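PDB 3KB2: SPBc2 prophage-derived uncharacterized protein yorR from Bacillus subtilis, which binds a phosphorylated guanosine diphosphate together with magnesium and may act as a thymidylate kinase, though its function is not established. Local coordinates for residues G149-S152 and S153-A157; E130-R133 and E134-S137. All coordinates share one frame; numbering follows the deposited sequence.

Interaction 1: residues G149-S152 and S153-A157; sequences GQWS and SDEIA. With G3D (guanosine-3'-monophosphate-5'-diphosphate), chain C.
Ser152 and Glu155 bond to each other in both directions across the first turn of helix 153-166. Ser152 OG takes the amide hydrogen of Glu155 N at 3.2 Å in an almost straight bond (173° at the hydrogen), while Ser152 N gives its own to Glu155 OE2, equally straight, over a longer 3.3 Å. The carboxylate receives that N-H from above its plane, 38° out of it. With OG set between the backbone N and the carbonyl carbon, the chi1 of 73° brings the Ser152 hydroxyl oxygen to the N-H of Glu155; Glu155, extended beyond CG, reaches back along the loop. The exchange is a capping box with Ser152 as N-cap, and Ser152 O starts the regular helical bonding by accepting from Ile156 N at 2.9 Å.

The same turn forms one side of the guanine pocket. Ser153 N donates to O6 of the bound guanosine-3'-monophosphate-5'-diphosphate at 3.1 Å, and Ser153 OG lies 3.0 Å from its N7, so the residue faces the Hoogsteen edge of the base. The backbone N atoms of Cys11, Cys12, Lys14 and Ser15 and the hydroxyl of Thr16, in what is probably a P-loop, are also hydrogen-bonded to the ligand. Beside the cap, the Trp151 ring crosses the Glu155 side chain at about a right angle, CD1 to Glu155 CB 3.8 Å, and Trp151 CB packs on Ile156 CG1 at 3.9 Å. Farther out, Trp146 meets the Trp151 ring edge-to-face, and Ser153 rests on Thr16, Val17 and Lys20 of helix 14-25.

Interaction 2: residues E130-R133 and E134-S137; sequences ELYR and EVMS
Ser137 and Arg133 meet one turn apart at the end of helix 122-137, where a single carbonyl serves two donors of the same residue. Arg133 O accepts from Ser137 N at 2.8 Å, the usual helical bond, and from Ser137 OG, also at 2.8 Å. The hydroxyl is turned back toward the preceding turn by a chi1 of -62°, which sets OG beside its backbone N and anti to its carbonyl carbon; it approaches from above the carbonyl plane, 42° out of it.

Arg133 itself turns the other way along the helix. Bent at chi2 and chi3, its chain presents the guanidinium edge to Glu130, and NH2 forms a salt bridge to Glu130 OE2 at 2.8 Å, nearly in the guanidinium plane; a weak bond from NE reaches the same oxygen.

On the inner side, a chi1 of 61° wedges Val135 CG1 between its backbone N and carbonyl carbon, 3.0 Å from Tyr132 O and 3.1 Å from Leu131 O; this is strained for a methyl, and the rotamer is doubtful. Met136 (selenomethionine) has CG beside its backbone N, 3.1 Å from Tyr132 O; the bends farther out lead the selenium away from the preceding turn. Tyr132 and Met136 pack on Tyr100 of strand 96-102, and Val135 on Leu68 and Val69 of helix 64-70, so this amphipathic helix, part of the helical connection between parallel strands 96-102 and 143-147, turns its apolar side toward strand 96-102 and helix 64-70. Tyr132 OH is hydrogen-bonded to Ser66.

The Glu130 carboxylate, 5.2 Å from Glu134 OE2 at its OE1, has a positive partner in Arg133 that probably offsets the repulsion between the two acids, while the Ser137 hydroxyl spends its proton within its own helix.

In the fold
Interaction 2 comes first along the chain, on the last two turns of helix 122-137; border strand 143-147 then leads through a loop to interaction 1 at the start of helix 153-166. Their centres lie 21 Å apart and their nearest atoms about 13 Å, so they do not touch. The five-stranded parallel sheet, in strand order 2-3-1-4-5, and a P-loop-like segment are consistent with a P-loop kinase of the nucleoside monophosphate kinase type. Interaction 1 meets the base, whereas interaction 2 lies toward the diphosphate and magnesium region without touching it, the Tyr132 side chain being about 9 Å from the nucleotide and 10 Å from the magnesium ion.

Interaction 1: residues G149-S152 and S153-A157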
loop_
_atom_site.group_PDB
_atom_site.type_symbol
_atom_site.label_atom_id
_atom_site.label_comp_id
_atom_site.label_asym_id
_atom_site.label_seq_id
_atom_site.Cartn_x
_atom_site.Cartn_y
_atom_site.Cartn_z
ATOM N N GLY A 149 -7.455 20.030 6.453
ATOM C CA GLY A 149 -6.281 20.870 6.452
ATOM C C GLY A 149 -6.549 22.160 7.203
ATOM O O GLY A 149 -5.612 22.852 7.595
ATOM N N GLN A 150 -7.827 22.473 7.418
ATOM C CA GLN A 150 -8.216 23.693 8.118
ATOM C C GLN A 150 -9.269 23.458 9.195
ATOM O O GLN A 150 -9.660 24.380 9.906
ATOM C CB GLN A 150 -8.739 24.706 7.113
ATOM C CG GLN A 150 -7.856 24.803 5.885
ATOM C CD GLN A 150 -8.100 26.061 5.080
ATOM O OE1 GLN A 150 -9.238 26.371 4.707
ATOM N NE2 GLN A 150 -7.024 26.793 4.794
ATOM N N TRP A 151 -9.723 22.214 9.308
ATOM C CA TRP A 151 -10.724 21.835 10.294
ATOM C C TRP A 151 -10.179 20.711 11.166
ATOM O O TRP A 151 -9.731 19.690 10.644
ATOM C CB TRP A 151 -11.973 21.356 9.574
ATOM C CG TRP A 151 -13.082 22.311 9.608
ATOM C CD1 TRP A 151 -14.024 22.437 10.584
ATOM C CD2 TRP A 151 -13.380 23.305 8.628
ATOM N NE1 TRP A 151 -14.898 23.448 10.273
ATOM C CE2 TRP A 151 -14.525 23.998 9.076
ATOM C CE3 TRP A 151 -12.795 23.674 7.413
ATOM C CZ2 TRP A 151 -15.093 25.049 8.357
ATOM C CZ3 TRP A 151 -13.360 24.724 6.690
ATOM C CH2 TRP A 151 -14.502 25.398 7.167
ATOM N N SER A 152 -10.225 20.883 12.486
ATOM C CA SER A 152 -9.716 19.851 13.413
ATOM C C SER A 152 -10.761 18.761 13.677
ATOM O O SER A 152 -11.951 18.985 13.478
ATOM C CB SER A 152 -9.322 20.486 14.747
ATOM O OG SER A 152 -10.474 20.857 15.480
ATOM N N SER A 153 -10.332 17.590 14.143
ATOM C CA SER A 153 -11.280 16.508 14.405
ATOM C C SER A 153 -12.317 16.906 15.452
ATOM O O SER A 153 -13.431 16.394 15.448
ATOM C CB SER A 153 -10.558 15.216 14.824
ATOM O OG SER A 153 -9.685 15.415 15.916
ATOM N N ASP A 154 -11.958 17.815 16.353
ATOM C CA ASP A 154 -12.913 18.271 17.355
ATOM C C ASP A 154 -14.009 19.072 16.667
ATOM O O ASP A 154 -15.194 18.807 16.846
ATOM C CB ASP A 154 -12.239 19.168 18.395
ATOM C CG ASP A 154 -11.735 18.398 19.591
ATOM O OD1 ASP A 154 -11.286 19.040 20.566
ATOM O OD2 ASP A 154 -11.788 17.153 19.557
ATOM N N GLU A 155 -13.598 20.061 15.884
ATOM C CA GLU A 155 -14.530 20.917 15.167
ATOM C C GLU A 155 -15.421 20.118 14.221
ATOM O O GLU A 155 -16.608 20.418 14.075
ATOM C CB GLU A 155 -13.762 21.999 14.394
ATOM C CG GLU A 155 -13.210 23.121 15.284
ATOM C CD GLU A 155 -12.178 24.007 14.585
ATOM O OE1 GLU A 155 -11.820 25.061 15.160
ATOM O OE2 GLU A 155 -11.716 23.650 13.478
ATOM N N ILE A 156 -14.853 19.095 13.590
ATOM C CA ILE A 156 -15.621 18.268 12.677
ATOM C C ILE A 156 -16.663 17.454 13.457
ATOM O O ILE A 156 -17.856 17.504 13.141
ATOM C CB ILE A 156 -14.662 17.378 11.831
ATOM C CG1 ILE A 156 -13.951 18.278 10.808
ATOM C CG2 ILE A 156 -15.426 16.255 11.110
ATOM C CD1 ILE A 156 -12.924 17.581 9.954
ATOM N N ALA A 157 -16.226 16.742 14.491
ATOM C CA ALA A 157 -17.154 15.956 15.296
ATOM C C ALA A 157 -18.285 16.840 15.833
ATOM O O ALA A 157 -19.448 16.439 15.823
ATOM C CB ALA A 157 -16.416 15.280 16.437
HETATM P PB G3D C . -7.249 8.309 9.278
HETATM O O1B G3D C . -6.289 7.591 8.326
HETATM O O2B G3D C . -8.306 9.126 8.675
HETATM O O3B G3D C . -7.926 7.174 10.275
HETATM P PA G3D C . -6.612 9.288 11.897
HETATM O O3A G3D C . -6.450 9.167 10.302
HETATM O O1A G3D C . -7.945 9.728 12.280
HETATM O O2A G3D C . -6.066 7.978 12.486
HETATM O "O5'" G3D C . -5.611 10.573 12.220
HETATM C "C5'" G3D C . -4.337 10.440 11.464
HETATM C "C4'" G3D C . -3.457 11.355 12.448
HETATM O "O4'" G3D C . -3.818 12.745 12.486
HETATM C "C3'" G3D C . -3.322 10.972 13.827
HETATM O "O3'" G3D C . -1.996 11.054 14.284
HETATM C "C2'" G3D C . -4.354 11.755 14.691
HETATM O "O2'" G3D C . -3.941 11.950 15.926
HETATM C "C1'" G3D C . -4.022 13.200 13.829
HETATM N N9 G3D C . -5.139 14.168 14.138
HETATM C C8 G3D C . -6.417 13.772 14.508
HETATM N N7 G3D C . -6.960 15.002 14.642
HETATM C C5 G3D C . -6.075 16.076 14.524
HETATM C C6 G3D C . -6.326 17.304 14.630
HETATM O O6 G3D C . -7.306 18.083 14.839
HETATM N N1 G3D C . -5.102 18.112 14.296
HETATM C C2 G3D C . -4.059 17.421 14.009
HETATM N N2 G3D C . -2.875 18.247 13.607
HETATM N N3 G3D C . -3.825 16.133 13.814
HETATM C C4 G3D C . -4.946 15.512 14.171
HETATM P P1 G3D C . -1.268 10.074 14.875
HETATM O O4P G3D C . -1.370 10.135 16.301
HETATM O O5P G3D C . 0.224 10.506 14.457
HETATM O O6P G3D C . -1.281 8.672 14.259
#

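Interaction 2: residues E130-R133 and E134-S137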
loop_
_atom_site.group_PDB
_atom_site.type_symbol
_atom_site.label_atom_id
_atom_site.label_comp_id
_atom_site.label_asym_id
_atom_site.label_seq_id
_atom_site.Cartn_x
_atom_site.Cartn_y
_atom_site.Cartn_z
ATOM N N GLU A 130 -7.913 12.134 -6.254
ATOM C CA GLU A 130 -8.806 12.487 -7.354
ATOM C C GLU A 130 -9.955 11.511 -7.480
ATOM O O GLU A 130 -11.078 11.917 -7.748
ATOM C CB GLU A 130 -8.042 12.525 -8.676
ATOM C CG GLU A 130 -7.873 13.917 -9.266
ATOM C CD GLU A 130 -9.190 14.666 -9.406
ATOM O OE1 GLU A 130 -10.153 14.094 -9.972
ATOM O OE2 GLU A 130 -9.252 15.835 -8.957
ATOM N N LEU A 131 -9.665 10.223 -7.307
ATOM C CA LEU A 131 -10.692 9.183 -7.387
ATOM C C LEU A 131 -11.764 9.444 -6.336
ATOM O O LEU A 131 -12.955 9.348 -6.625
ATOM C CB LEU A 131 -10.071 7.799 -7.162
ATOM C CG LEU A 131 -9.594 7.041 -8.405
ATOM C CD1 LEU A 131 -8.745 5.833 -8.031
ATOM C CD2 LEU A 131 -10.822 6.603 -9.180
ATOM N N TYR A 132 -11.331 9.784 -5.123
ATOM C CA TYR A 132 -12.250 10.071 -4.033
ATOM C C TYR A 132 -13.148 11.246 -4.398
ATOM O O TYR A 132 -14.363 11.180 -4.230
ATOM C CB TYR A 132 -11.491 10.378 -2.734
ATOM C CG TYR A 132 -11.312 9.176 -1.818
ATOM C CD1 TYR A 132 -10.067 8.555 -1.660
ATOM C CD2 TYR A 132 -12.396 8.642 -1.134
ATOM C CE1 TYR A 132 -9.921 7.422 -0.838
ATOM C CE2 TYR A 132 -12.259 7.519 -0.315
ATOM C CZ TYR A 132 -11.034 6.917 -0.171
ATOM O OH TYR A 132 -10.938 5.809 0.631
ATOM N N ARG A 133 -12.571 12.329 -4.899
ATOM C CA ARG A 133 -13.408 13.461 -5.263
ATOM C C ARG A 133 -14.460 13.041 -6.266
ATOM O O ARG A 133 -15.637 13.336 -6.091
ATOM C CB ARG A 133 -12.570 14.603 -5.836
ATOM C CG ARG A 133 -11.730 15.285 -4.786
ATOM C CD ARG A 133 -11.585 16.758 -5.076
ATOM N NE ARG A 133 -10.892 17.004 -6.335
ATOM C CZ ARG A 133 -10.581 18.218 -6.784
ATOM N NH1 ARG A 133 -10.904 19.295 -6.076
ATOM N NH2 ARG A 133 -9.938 18.356 -7.939
ATOM N N GLU A 134 -14.029 12.331 -7.301
ATOM C CA GLU A 134 -14.928 11.877 -8.356
ATOM C C GLU A 134 -16.005 10.918 -7.857
ATOM O O GLU A 134 -17.180 11.059 -8.206
ATOM C CB GLU A 134 -14.119 11.214 -9.474
ATOM C CG GLU A 134 -14.838 11.129 -10.814
ATOM C CD GLU A 134 -13.953 10.557 -11.917
ATOM O OE1 GLU A 134 -14.328 10.678 -13.104
ATOM O OE2 GLU A 134 -12.887 9.983 -11.597
ATOM N N VAL A 135 -15.614 9.945 -7.041
ATOM C CA VAL A 135 -16.584 8.991 -6.518
ATOM C C VAL A 135 -17.551 9.676 -5.549
ATOM O O VAL A 135 -18.729 9.323 -5.502
ATOM C CB VAL A 135 -15.895 7.798 -5.802
ATOM C CG1 VAL A 135 -15.070 8.289 -4.630
ATOM C CG2 VAL A 135 -16.949 6.807 -5.311
HETATM N N MSE A 136 -17.064 10.654 -4.785
HETATM C CA MSE A 136 -17.935 11.366 -3.848
HETATM C C MSE A 136 -18.897 12.301 -4.577
HETATM O O MSE A 136 -20.057 12.418 -4.202
HETATM C CB MSE A 136 -17.125 12.173 -2.822
HETATM C CG MSE A 136 -16.298 11.336 -1.851
HETATM SE SE MSE A 136 -17.224 9.807 -1.076
HETATM C CE MSE A 136 -18.518 10.714 0.040
ATOM N N SER A 137 -18.408 12.974 -5.611
ATOM C CA SER A 137 -19.250 13.878 -6.383
ATOM C C SER A 137 -20.351 13.064 -7.032
ATOM O O SER A 137 -21.477 13.537 -7.210
ATOM C CB SER A 137 -18.437 14.571 -7.473
ATOM O OG SER A 137 -17.410 15.361 -6.907
#